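Local coordinates for fucolectin-related protein (Streptococcus pneumoniae, PDB 2WMF) that probably hydrolyses blood-group carbohydrate antigens of the host, as the catalytic module of a family 98 glycoside hydrolase, at residues A[76-81]-A[113-118]; A[107-112]-A[140-145]; A[38-43]-A[68-73]; A[81-86]-A[95-100]. All coordinates share one frame; numbering follows the deposited sequence.

Interaction 1. Residues A[76-81]-A[113-118]; sequences IELHPA and IPVFLV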
loop_
_atom_site.group_PDB
_atom_site.type_symbol
_atom_site.label_atom_id
_atom_site.label_comp_id
_atom_site.label_asym_id
_atom_site.label_seq_id
_atom_site.Cartn_x
_atom_site.Cartn_y
_atom_site.Cartn_z
ATOM N N ILE A 76 5.823 12.285 8.985
ATOM C CA ILE A 76 6.987 11.481 9.295
ATOM C C ILE A 76 6.711 10.553 10.483
ATOM O O ILE A 76 6.244 10.979 11.560
ATOM C CB ILE A 76 8.224 12.359 9.605
ATOM C CG1 ILE A 76 8.519 13.305 8.427
ATOM C CG2 ILE A 76 9.432 11.481 9.943
ATOM C CD1 ILE A 76 8.766 12.606 7.076
ATOM N N GLU A 77 6.992 9.272 10.282
ATOM C CA GLU A 77 6.877 8.264 11.354
ATOM C C GLU A 77 8.224 8.213 12.094
ATOM O O GLU A 77 9.284 8.266 11.470
ATOM C CB GLU A 77 6.572 6.867 10.770
ATOM C CG GLU A 77 6.902 5.730 11.765
ATOM C CD GLU A 77 6.874 4.338 11.186
ATOM O OE1 GLU A 77 5.974 4.030 10.403
ATOM O OE2 GLU A 77 7.748 3.490 11.559
ATOM N N LEU A 78 8.148 8.209 13.422
ATOM C CA LEU A 78 9.311 8.130 14.275
ATOM C C LEU A 78 9.273 6.821 15.020
ATOM O O LEU A 78 8.469 6.637 15.889
ATOM C CB LEU A 78 9.354 9.304 15.262
ATOM C CG LEU A 78 9.602 10.690 14.628
ATOM C CD1 LEU A 78 9.285 11.788 15.695
ATOM C CD2 LEU A 78 11.037 10.864 14.118
ATOM N N HIS A 79 10.171 5.908 14.642
ATOM C CA HIS A 79 10.261 4.573 15.207
ATOM C C HIS A 79 11.533 4.502 16.075
ATOM O O HIS A 79 12.627 4.719 15.575
ATOM C CB HIS A 79 10.347 3.501 14.089
ATOM C CG HIS A 79 10.077 2.102 14.573
ATOM N ND1 HIS A 79 10.542 1.611 15.781
ATOM C CD2 HIS A 79 9.376 1.092 14.003
ATOM C CE1 HIS A 79 10.112 0.362 15.928
ATOM N NE2 HIS A 79 9.390 0.032 14.872
ATOM N N PRO A 80 11.377 4.218 17.373
ATOM C CA PRO A 80 12.546 4.293 18.244
ATOM C C PRO A 80 13.611 3.247 17.916
ATOM O O PRO A 80 14.786 3.478 18.199
ATOM C CB PRO A 80 11.957 4.100 19.655
ATOM C CG PRO A 80 10.662 3.333 19.432
ATOM C CD PRO A 80 10.147 3.839 18.106
ATOM N N ALA A 81 13.200 2.126 17.317
ATOM C CA ALA A 81 14.159 1.179 16.708
ATOM C C ALA A 81 15.307 0.821 17.668
ATOM O O ALA A 81 15.042 0.260 18.717
ATOM C CB ALA A 81 14.683 1.729 15.369
ATOM N N ILE A 113 7.227 20.076 11.581
ATOM C CA ILE A 113 7.101 18.814 10.803
ATOM C C ILE A 113 6.078 17.903 11.491
ATOM O O ILE A 113 6.292 17.552 12.647
ATOM C CB ILE A 113 8.423 18.063 10.761
ATOM C CG1 ILE A 113 9.480 18.897 10.023
ATOM C CG2 ILE A 113 8.239 16.632 10.092
ATOM C CD1 ILE A 113 10.883 18.340 10.163
ATOM N N PRO A 114 5.004 17.489 10.786
ATOM C CA PRO A 114 4.005 16.582 11.407
ATOM C C PRO A 114 4.594 15.181 11.629
ATOM O O PRO A 114 5.197 14.623 10.711
ATOM C CB PRO A 114 2.855 16.557 10.393
ATOM C CG PRO A 114 3.463 16.890 9.089
ATOM C CD PRO A 114 4.634 17.834 9.393
ATOM N N VAL A 115 4.438 14.656 12.834
ATOM C CA VAL A 115 4.964 13.360 13.175
ATOM C C VAL A 115 3.966 12.434 13.865
ATOM O O VAL A 115 3.010 12.876 14.513
ATOM C CB VAL A 115 6.253 13.481 14.033
ATOM C CG1 VAL A 115 7.374 14.236 13.279
ATOM C CG2 VAL A 115 5.943 14.121 15.418
ATOM N N PHE A 116 4.216 11.121 13.694
ATOM C CA PHE A 116 3.565 10.051 14.444
ATOM C C PHE A 116 4.655 9.208 15.128
ATOM O O PHE A 116 5.660 8.950 14.517
ATOM C CB PHE A 116 2.814 9.111 13.466
ATOM C CG PHE A 116 1.549 9.704 12.890
ATOM C CD1 PHE A 116 0.317 9.317 13.357
ATOM C CD2 PHE A 116 1.617 10.608 11.836
ATOM C CE1 PHE A 116 -0.862 9.845 12.810
ATOM C CE2 PHE A 116 0.433 11.162 11.272
ATOM C CZ PHE A 116 -0.794 10.785 11.789
ATOM N N LEU A 117 4.417 8.806 16.376
ATOM C CA LEU A 117 5.351 8.001 17.162
ATOM C C LEU A 117 4.910 6.544 17.149
ATOM O O LEU A 117 3.749 6.255 17.375
ATOM C CB LEU A 117 5.402 8.441 18.623
ATOM C CG LEU A 117 5.677 9.900 18.965
ATOM C CD1 LEU A 117 5.685 10.052 20.501
ATOM C CD2 LEU A 117 6.969 10.321 18.301
ATOM N N VAL A 118 5.846 5.634 16.894
ATOM C CA VAL A 118 5.597 4.195 17.071
ATOM C C VAL A 118 5.776 3.899 18.557
ATOM O O VAL A 118 6.898 3.997 19.071
ATOM C CB VAL A 118 6.556 3.314 16.262
ATOM C CG1 VAL A 118 6.232 1.838 16.515
ATOM C CG2 VAL A 118 6.521 3.667 14.732
#
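Strand 76-79 runs parallel to strand 115-118, their axes 4.7 Å apart at the closest and 26° out of line, with Ile76 opposite Val115, Glu77 opposite Phe116 and Leu78 opposite Leu117. Four backbone bonds give the evidence for this register: Ile76 N reaches Pro114 O, Ile76 O receives Phe116 N, Leu78 N donates to Phe116 O at 2.8 Å, and Leu78 O receives Val118 N. Glu77 turns its own backbone the other way, to Ser42 and Leu44 of strand 39-45.

Side chains alternate between the two faces. On the face of Ile76, Leu78, Val115 and Leu117, the branch CD1 of Leu78 lies between two partners, 3.8 Å from Val115 CB and equally close to Leu117 CD2. Farther back, Ile76 CG1 meets Ile113 CG2 at 3.7 Å. Helix 95-111 covers Leu78 (through Met104) and Val115 (through Ala108), while Leu59 of helix 59-64 lies on Ile76 and Ile113.

Val118 fills the end of the contact with both methyls. Its CG1, anti to the backbone N (chi1 180°), sits 4.0 Å over the centre of the His79 ring, only 10° off the normal, a CH-pi contact. Its CG2 turns to the extended chain of Glu77 and comes within 3.4 Å of OE2. The other carboxylate oxygen, OE1, bonds to Asn291 ND2 of strand 289-293.

The chemistry is therefore divided: backbone bonds carry the pairing, aliphatic branches pack beneath the two helices, and the buried carboxylate has a polar partner on the barrel's inner face.

Interaction 2. Residues A[107-112]-A[140-145]; sequences EAQSLN and YSVLKG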
loop_
_atom_site.group_PDB
_atom_site.type_symbol
_atom_site.label_atom_id
_atom_site.label_comp_id
_atom_site.label_asym_id
_atom_site.label_seq_id
_atom_site.Cartn_x
_atom_site.Cartn_y
_atom_site.Cartn_z
ATOM N N GLU A 107 12.597 18.604 18.138
ATOM C CA GLU A 107 13.147 18.926 16.833
ATOM C C GLU A 107 12.013 19.121 15.818
ATOM O O GLU A 107 12.018 20.094 15.055
ATOM C CB GLU A 107 14.119 17.824 16.444
ATOM C CG GLU A 107 14.976 18.106 15.315
ATOM C CD GLU A 107 15.897 16.917 15.034
ATOM O OE1 GLU A 107 16.162 16.099 15.959
ATOM O OE2 GLU A 107 16.354 16.808 13.881
ATOM N N ALA A 108 11.043 18.198 15.791
ATOM C CA ALA A 108 9.903 18.329 14.868
ATOM C C ALA A 108 9.102 19.610 15.120
ATOM O O ALA A 108 8.635 20.289 14.161
ATOM C CB ALA A 108 8.969 17.092 14.935
ATOM N N GLN A 109 8.872 19.913 16.386
ATOM C CA GLN A 109 8.088 21.126 16.721
ATOM C C GLN A 109 8.824 22.370 16.236
ATOM O O GLN A 109 8.199 23.255 15.654
ATOM C CB GLN A 109 7.815 21.200 18.218
ATOM C CG GLN A 109 6.837 22.281 18.603
ATOM C CD GLN A 109 5.429 21.960 18.224
ATOM O OE1 GLN A 109 4.921 20.860 18.497
ATOM N NE2 GLN A 109 4.743 22.951 17.617
ATOM N N SER A 110 10.142 22.416 16.426
ATOM C CA SER A 110 10.927 23.582 15.976
ATOM C C SER A 110 10.893 23.802 14.440
ATOM O O SER A 110 10.974 24.944 13.959
ATOM C CB SER A 110 12.356 23.473 16.483
ATOM O OG SER A 110 13.098 22.541 15.713
ATOM N N LEU A 111 10.741 22.699 13.689
ATOM C CA LEU A 111 10.660 22.715 12.226
ATOM C C LEU A 111 9.250 22.616 11.622
ATOM O O LEU A 111 9.080 22.629 10.389
ATOM C CB LEU A 111 11.535 21.579 11.667
ATOM C CG LEU A 111 13.049 21.640 11.975
ATOM C CD1 LEU A 111 13.785 20.361 11.519
ATOM C CD2 LEU A 111 13.679 22.875 11.330
ATOM N N ASN A 112 8.246 22.576 12.487
ATOM C CA ASN A 112 6.844 22.381 12.090
ATOM C C ASN A 112 6.580 21.162 11.212
ATOM O O ASN A 112 5.776 21.187 10.288
ATOM C CB ASN A 112 6.192 23.645 11.512
ATOM C CG ASN A 112 5.281 24.256 12.505
ATOM O OD1 ASN A 112 4.162 23.750 12.749
ATOM N ND2 ASN A 112 5.777 25.275 13.192
ATOM N N TYR A 140 2.765 19.346 22.236
ATOM C CA TYR A 140 3.286 19.362 20.879
ATOM C C TYR A 140 2.159 19.339 19.834
ATOM O O TYR A 140 1.535 18.285 19.598
ATOM C CB TYR A 140 4.206 18.151 20.669
ATOM C CG TYR A 140 5.444 18.168 21.541
ATOM C CD1 TYR A 140 6.467 19.106 21.299
ATOM C CD2 TYR A 140 5.562 17.334 22.657
ATOM C CE1 TYR A 140 7.586 19.158 22.088
ATOM C CE2 TYR A 140 6.706 17.385 23.478
ATOM C CZ TYR A 140 7.704 18.322 23.176
ATOM O OH TYR A 140 8.824 18.387 23.954
ATOM N N SER A 141 1.941 20.474 19.172
ATOM C CA SER A 141 0.963 20.546 18.088
ATOM C C SER A 141 1.376 19.663 16.879
ATOM O O SER A 141 0.523 19.247 16.104
ATOM C CB SER A 141 0.737 22.007 17.628
ATOM O OG SER A 141 1.888 22.568 17.060
ATOM N N VAL A 142 2.679 19.433 16.720
ATOM C CA VAL A 142 3.165 18.566 15.600
ATOM C C VAL A 142 2.875 17.075 15.828
ATOM O O VAL A 142 2.987 16.295 14.889
ATOM C CB VAL A 142 4.676 18.732 15.283
ATOM C CG1 VAL A 142 4.990 20.159 14.789
ATOM C CG2 VAL A 142 5.532 18.338 16.445
ATOM N N LEU A 143 2.533 16.679 17.047
ATOM C CA LEU A 143 2.266 15.267 17.334
ATOM C C LEU A 143 0.863 14.932 16.819
ATOM O O LEU A 143 -0.120 15.307 17.416
ATOM C CB LEU A 143 2.413 14.954 18.816
ATOM C CG LEU A 143 2.153 13.492 19.217
ATOM C CD1 LEU A 143 3.038 12.517 18.365
ATOM C CD2 LEU A 143 2.292 13.223 20.741
ATOM N N LYS A 144 0.802 14.165 15.732
ATOM C CA LYS A 144 -0.442 13.873 15.034
ATOM C C LYS A 144 -1.071 12.547 15.413
ATOM O O LYS A 144 -2.240 12.314 15.119
ATOM C CB LYS A 144 -0.240 13.929 13.495
ATOM C CG LYS A 144 0.349 15.248 12.990
ATOM C CD LYS A 144 -0.594 16.402 13.370
ATOM C CE LYS A 144 -0.245 17.659 12.641
ATOM N NZ LYS A 144 1.101 17.932 12.884
ATOM N N GLY A 145 -0.348 11.711 16.143
ATOM C CA GLY A 145 -0.852 10.399 16.517
ATOM C C GLY A 145 0.257 9.418 16.792
ATOM O O GLY A 145 1.438 9.779 16.911
HETATM O O HOH W 1 1.641 22.636 14.296
#
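Gln109, near the end of helix 95-111, reaches across to the turn 140-143, and its atoms can be followed outward. CB touches both Tyr140 CD1, at 4.0 Å, and Val142 CG2. CG still skirts the tyrosine, after which the chain bends at chi2 (73°) and swings the amide over the turn. CD passes near Val142 CG1. At the tip, OE1 accepts Val142 N at 3.2 Å in a nearly straight bond (172°), although the donor is tilted from the carbonyl plane. OE1 also lies at the edge of the Tyr140 ring, in its plane, 3.6 Å from CD1. Gln109 NE2 donates in the amide plane to Ser141 OG at 2.9 Å. Two bonds from one amide thus fix its flip and rotation.

A water spans Ser141 OG and Asn112 OD1, donating to the latter, while Ala108 CB rests on Val142 CG2 at 4.0 Å. Beyond the contact, Tyr140 OH bonds to Glu106, one residue before the helical segment.

Asn112 closes the helix with a Schellman motif, and Tyr140 to Leu143 form a type I turn: the joint connects a helix end with the entry to strand 143-149, as expected at the N-terminal rim of a beta/alpha barrel.

Interaction 3. Residues A[38-43]-A[68-73]; sequences PLLLSP and EDVKPY
Pro38 begins the contact by directing its carbonyl at Tyr73: Pro38 O lies 3.3 Å from Tyr73 CB and near the plane of the ring at its edge. The proline ring follows alongside, with CD 4.2 Å from Tyr73 CD1. Next comes Leu39, whose CB points away from the loop, yet the residue still touches it twice. Its CA approaches Tyr73 O at 3.3 Å in a CH...O contact, and its CD1 returns to within 3.7 Å of the same oxygen: chi1 (179°) sets CG anti to the backbone N, and chi2 (66°) turns CD1 back.

Leu40 supplies the one hydrogen bond between the segments. Its N donates to Tyr73 O at 2.8 Å, lying in the carbonyl plane with a fairly straight N-H (162°). The side chain leans toward the loop, where CD2 meets Val70 CG1 at 4.0 Å, and Ile313, Ile314 and Phe317 of helix 307-322 pack against the same leucine. From here the strand goes on along its neighbour, Leu40 and Ser42 bonding to Ala75 through the backbone.

On the loop side, Tyr73 N bonds back to Val70 O at 2.8 Å, and Pro72 CB lies over one face of the Tyr73 ring, off toward its rim.

Tyr73 O is thus held by one strong donor and one weak CH donor. Followed by the bonds to Ala75, this is consistent with the parallel pairing of strands 39-45 and 74-79 beginning at Tyr73.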
loop_
_atom_site.group_PDB
_atom_site.type_symbol
_atom_site.label_atom_id
_atom_site.label_comp_id
_atom_site.label_asym_id
_atom_site.label_seq_id
_atom_site.Cartn_x
_atom_site.Cartn_y
_atom_site.Cartn_z
ATOM N N PRO A 38 -5.601 11.971 1.270
ATOM C CA PRO A 38 -4.908 10.782 1.756
ATOM C C PRO A 38 -3.654 11.157 2.539
ATOM O O PRO A 38 -3.256 12.341 2.603
ATOM C CB PRO A 38 -4.558 10.052 0.462
ATOM C CG PRO A 38 -4.381 11.146 -0.558
ATOM C CD PRO A 38 -5.459 12.145 -0.183
ATOM N N LEU A 39 -3.044 10.152 3.173
ATOM C CA LEU A 39 -1.881 10.359 4.017
ATOM C C LEU A 39 -0.718 9.436 3.633
ATOM O O LEU A 39 -0.889 8.213 3.481
ATOM C CB LEU A 39 -2.230 10.146 5.525
ATOM C CG LEU A 39 -1.071 10.319 6.513
ATOM C CD1 LEU A 39 -0.633 11.800 6.496
ATOM C CD2 LEU A 39 -1.434 9.889 7.953
ATOM N N LEU A 40 0.435 10.055 3.383
ATOM C CA LEU A 40 1.684 9.318 3.106
ATOM C C LEU A 40 2.587 9.422 4.321
ATOM O O LEU A 40 2.965 10.523 4.720
ATOM C CB LEU A 40 2.363 9.898 1.859
ATOM C CG LEU A 40 3.760 9.344 1.501
ATOM C CD1 LEU A 40 3.587 7.903 0.981
ATOM C CD2 LEU A 40 4.524 10.195 0.458
ATOM N N LEU A 41 2.954 8.267 4.896
ATOM C CA LEU A 41 3.889 8.173 5.973
ATOM C C LEU A 41 5.280 7.731 5.449
ATOM O O LEU A 41 5.389 6.783 4.678
ATOM C CB LEU A 41 3.423 7.193 7.048
ATOM C CG LEU A 41 2.184 7.610 7.847
ATOM C CD1 LEU A 41 1.556 6.418 8.603
ATOM C CD2 LEU A 41 2.544 8.739 8.812
ATOM N N SER A 42 6.298 8.456 5.877
ATOM C CA SER A 42 7.698 8.149 5.598
ATOM C C SER A 42 8.446 8.016 6.917
ATOM O O SER A 42 8.395 8.912 7.750
ATOM C CB SER A 42 8.339 9.209 4.714
ATOM O OG SER A 42 7.562 9.477 3.555
ATOM N N PRO A 43 9.115 6.862 7.140
ATOM C CA PRO A 43 9.681 6.572 8.441
ATOM C C PRO A 43 11.165 6.879 8.670
ATOM O O PRO A 43 12.009 6.706 7.758
ATOM C CB PRO A 43 9.478 5.062 8.569
ATOM C CG PRO A 43 9.645 4.587 7.173
ATOM C CD PRO A 43 9.214 5.686 6.245
ATOM N N GLU A 68 6.765 19.527 -2.381
ATOM C CA GLU A 68 5.890 20.547 -1.816
ATOM C C GLU A 68 4.403 20.271 -2.024
ATOM O O GLU A 68 3.606 20.557 -1.140
ATOM C CB GLU A 68 6.249 21.906 -2.380
ATOM C CG GLU A 68 7.501 22.502 -1.768
ATOM C CD GLU A 68 7.573 22.497 -0.231
ATOM O OE1 GLU A 68 6.672 23.083 0.456
ATOM O OE2 GLU A 68 8.578 21.942 0.266
ATOM N N ASP A 69 4.033 19.713 -3.178
ATOM C CA ASP A 69 2.619 19.371 -3.443
ATOM C C ASP A 69 2.118 18.195 -2.616
ATOM O O ASP A 69 0.907 18.022 -2.455
ATOM C CB ASP A 69 2.383 19.094 -4.921
ATOM C CG ASP A 69 3.202 17.941 -5.447
ATOM O OD1 ASP A 69 4.440 17.948 -5.251
ATOM O OD2 ASP A 69 2.614 17.029 -6.069
ATOM N N VAL A 70 3.060 17.397 -2.091
ATOM C CA VAL A 70 2.761 16.213 -1.304
ATOM C C VAL A 70 2.709 16.526 0.199
ATOM O O VAL A 70 1.969 15.876 0.933
ATOM C CB VAL A 70 3.741 15.082 -1.642
ATOM C CG1 VAL A 70 3.600 13.866 -0.710
ATOM C CG2 VAL A 70 3.563 14.668 -3.104
ATOM N N LYS A 71 3.505 17.501 0.645
ATOM C CA LYS A 71 3.557 17.872 2.052
ATOM C C LYS A 71 2.205 18.050 2.785
ATOM O O LYS A 71 2.082 17.652 3.928
ATOM C CB LYS A 71 4.466 19.099 2.256
ATOM C CG LYS A 71 5.983 18.840 2.235
ATOM C CD LYS A 71 6.750 20.105 2.637
ATOM C CE LYS A 71 8.218 19.861 2.957
ATOM N NZ LYS A 71 9.057 19.630 1.751
ATOM N N PRO A 72 1.195 18.675 2.147
ATOM C CA PRO A 72 -0.084 18.781 2.848
ATOM C C PRO A 72 -0.766 17.458 3.195
ATOM O O PRO A 72 -1.724 17.457 3.964
ATOM C CB PRO A 72 -0.974 19.600 1.871
ATOM C CG PRO A 72 0.001 20.293 0.927
ATOM C CD PRO A 72 1.190 19.370 0.843
ATOM N N TYR A 73 -0.262 16.361 2.591
ATOM C CA TYR A 73 -0.820 15.021 2.683
ATOM C C TYR A 73 0.200 14.024 3.237
ATOM O O TYR A 73 0.097 12.842 2.972
ATOM C CB TYR A 73 -1.279 14.585 1.284
ATOM C CG TYR A 73 -2.219 15.573 0.645
ATOM C CD1 TYR A 73 -3.534 15.668 1.059
ATOM C CD2 TYR A 73 -1.762 16.425 -0.337
ATOM C CE1 TYR A 73 -4.391 16.591 0.488
ATOM C CE2 TYR A 73 -2.606 17.383 -0.902
ATOM C CZ TYR A 73 -3.918 17.437 -0.498
ATOM O OH TYR A 73 -4.797 18.395 -1.073
#

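Interaction 4. Residues A[81-86]-A[95-100]; sequences AKVCKP and KELREW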
loop_
_atom_site.group_PDB
_atom_site.type_symbol
_atom_site.label_atom_id
_atom_site.label_comp_id
_atom_site.label_asym_id
_atom_site.label_seq_id
_atom_site.Cartn_x
_atom_site.Cartn_y
_atom_site.Cartn_z
ATOM N N ALA A 81 13.200 2.126 17.317
ATOM C CA ALA A 81 14.159 1.179 16.708
ATOM C C ALA A 81 15.307 0.821 17.668
ATOM O O ALA A 81 15.042 0.260 18.717
ATOM C CB ALA A 81 14.683 1.729 15.369
ATOM N N LYS A 82 16.548 1.218 17.361
ATOM C CA LYS A 82 17.722 0.735 18.148
ATOM C C LYS A 82 17.807 1.348 19.551
ATOM O O LYS A 82 18.561 0.870 20.386
ATOM C CB LYS A 82 19.030 0.988 17.415
ATOM C CG LYS A 82 19.174 0.266 16.087
ATOM C CD LYS A 82 20.452 0.670 15.418
ATOM C CE LYS A 82 21.678 0.059 16.127
ATOM N NZ LYS A 82 22.939 0.560 15.469
ATOM N N VAL A 83 17.027 2.386 19.800
ATOM C CA VAL A 83 16.923 2.985 21.135
ATOM C C VAL A 83 16.243 2.019 22.105
ATOM O O VAL A 83 16.502 2.069 23.306
ATOM C CB VAL A 83 16.162 4.346 21.062
ATOM C CG1 VAL A 83 15.807 4.880 22.466
ATOM C CG2 VAL A 83 16.998 5.350 20.286
ATOM N N CYS A 84 15.394 1.121 21.581
ATOM C CA CYS A 84 14.691 0.160 22.403
ATOM C C CYS A 84 15.639 -0.903 22.973
ATOM O O CYS A 84 16.473 -1.465 22.248
ATOM C CB CYS A 84 13.571 -0.559 21.619
ATOM S SG CYS A 84 12.342 0.513 20.815
ATOM N N LYS A 85 15.373 -1.246 24.220
ATOM C CA LYS A 85 16.154 -2.235 24.983
ATOM C C LYS A 85 15.227 -3.094 25.830
ATOM O O LYS A 85 14.309 -2.568 26.435
ATOM C CB LYS A 85 17.140 -1.521 25.921
ATOM C CG LYS A 85 18.221 -0.701 25.224
ATOM C CD LYS A 85 18.996 -1.611 24.297
ATOM C CE LYS A 85 20.254 -1.016 23.849
ATOM N NZ LYS A 85 20.039 0.003 22.881
ATOM N N PRO A 86 15.496 -4.417 25.906
ATOM C CA PRO A 86 16.633 -5.172 25.330
ATOM C C PRO A 86 16.614 -5.511 23.850
ATOM O O PRO A 86 17.667 -5.885 23.307
ATOM C CB PRO A 86 16.603 -6.486 26.123
ATOM C CG PRO A 86 15.139 -6.668 26.467
ATOM C CD PRO A 86 14.604 -5.291 26.691
ATOM N N LYS A 95 13.643 5.185 30.541
ATOM C CA LYS A 95 14.090 6.601 30.530
ATOM C C LYS A 95 14.656 7.031 29.151
ATOM O O LYS A 95 14.344 8.110 28.652
ATOM C CB LYS A 95 15.121 6.780 31.641
ATOM C CG LYS A 95 15.779 8.156 31.739
ATOM C CD LYS A 95 17.074 8.044 32.580
ATOM C CE LYS A 95 17.587 9.413 33.045
ATOM N NZ LYS A 95 16.802 9.860 34.268
ATOM N N GLU A 96 15.448 6.168 28.531
ATOM C CA GLU A 96 16.073 6.460 27.251
ATOM C C GLU A 96 15.025 6.541 26.132
ATOM O O GLU A 96 15.127 7.372 25.245
ATOM C CB GLU A 96 17.120 5.403 26.906
ATOM C CG GLU A 96 18.367 5.399 27.799
ATOM C CD GLU A 96 18.109 4.836 29.228
ATOM O OE1 GLU A 96 17.233 3.949 29.424
ATOM O OE2 GLU A 96 18.788 5.316 30.178
ATOM N N LEU A 97 14.020 5.662 26.173
ATOM C CA LEU A 97 12.933 5.724 25.178
ATOM C C LEU A 97 12.192 7.066 25.221
ATOM O O LEU A 97 11.986 7.724 24.205
ATOM C CB LEU A 97 11.941 4.565 25.366
ATOM C CG LEU A 97 10.861 4.453 24.294
ATOM C CD1 LEU A 97 11.530 4.156 22.926
ATOM C CD2 LEU A 97 9.801 3.400 24.663
ATOM N N ARG A 98 11.777 7.469 26.420
ATOM C CA ARG A 98 11.023 8.705 26.574
ATOM C C ARG A 98 11.908 9.915 26.143
ATOM O O ARG A 98 11.458 10.823 25.428
ATOM C CB ARG A 98 10.547 8.839 28.023
ATOM C CG ARG A 98 9.534 7.809 28.489
ATOM C CD ARG A 98 8.936 8.201 29.829
ATOM N NE ARG A 98 8.151 7.155 30.465
ATOM C CZ ARG A 98 7.447 7.336 31.580
ATOM N NH1 ARG A 98 7.421 8.524 32.170
ATOM N NH2 ARG A 98 6.744 6.349 32.109
ATOM N N GLU A 99 13.177 9.876 26.542
ATOM C CA GLU A 99 14.136 10.920 26.192
ATOM C C GLU A 99 14.239 11.076 24.672
ATOM O O GLU A 99 14.264 12.206 24.152
ATOM C CB GLU A 99 15.515 10.620 26.816
ATOM C CG GLU A 99 15.661 11.332 28.120
ATOM C CD GLU A 99 16.775 10.834 29.028
ATOM O OE1 GLU A 99 17.681 10.084 28.566
ATOM O OE2 GLU A 99 16.714 11.210 30.241
ATOM N N TRP A 100 14.295 9.940 23.972
ATOM C CA TRP A 100 14.375 9.947 22.521
ATOM C C TRP A 100 13.105 10.526 21.902
ATOM O O TRP A 100 13.195 11.365 21.010
ATOM C CB TRP A 100 14.625 8.532 21.977
ATOM C CG TRP A 100 14.866 8.513 20.484
ATOM C CD1 TRP A 100 16.041 8.738 19.848
ATOM C CD2 TRP A 100 13.892 8.246 19.453
ATOM N NE1 TRP A 100 15.869 8.640 18.479
ATOM C CE2 TRP A 100 14.565 8.326 18.212
ATOM C CE3 TRP A 100 12.521 7.956 19.461
ATOM C CZ2 TRP A 100 13.914 8.123 16.989
ATOM C CZ3 TRP A 100 11.885 7.742 18.249
ATOM C CH2 TRP A 100 12.574 7.823 17.036
#
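The indole of Trp100 takes Val83 on one face: CG2 stands over the five-membered ring, 3.8 Å from its centroid and 23° off the normal, a CH-pi contact whose closest atom is CD1, at 3.5 Å. Pro80 CA lies over the six-membered ring on that face, and His79 O sits past its rim, near CH2, whereas Leu78 CB approaches CH2 from the other side of the plane. At the edge, NE1 bonds to Gly52 O, so the indole is fixed by a polar bond as well as by packing.

Val83 divides its two methyls between targets. With CG1 anti to the backbone N (chi1 170°) and CG2 anti to the carbonyl carbon, CG2 goes to the indole while CG1 settles against the helix backbone, 3.8 Å from Glu96 O and 4.0 Å from Leu97 CA. Trp100 CB closes on CG1 from the next turn, at 3.9 Å. Cys84 directs its CB away from the helix, yet SG comes within 4.3 Å of Leu97 CD1, an apolar touch at the fringe. Cys84 N bonds back to Ala81 O at 3.0 Å, across the bend that carries Val83.

Packing alone joins the two segments. The loop leaving strand 74-79 folds over the first turns of helix 95-111, a beta-alpha connection at the C-terminal end of a barrel strand in this eight-stranded beta/alpha barrel.

Overall arrangement
From the N terminus, interaction 3 closes first, bringing the loop 68-73 back to the first barrel strand, 39-45. Interaction 1 opens after it and closes the beta-alpha-beta unit made of strand 74-79, helix 95-111 and strand 115-121. Interaction 4 is nested within that unit and shares Ala81 with it; Leu97 packs on Pro80. Interaction 2 crosses interaction 1, because 107-112 lies between 76-81 and 113-118, whereas 140-145 comes after both. Backbone bonds Glu77 N to Ser42 O and Lys144 N to Val115 O connect neighbouring contacts, so interactions 1 to 3 lie along four successive strands of the barrel. Interactions 3 and 4 are farthest apart, their centres about 27 Å from each other.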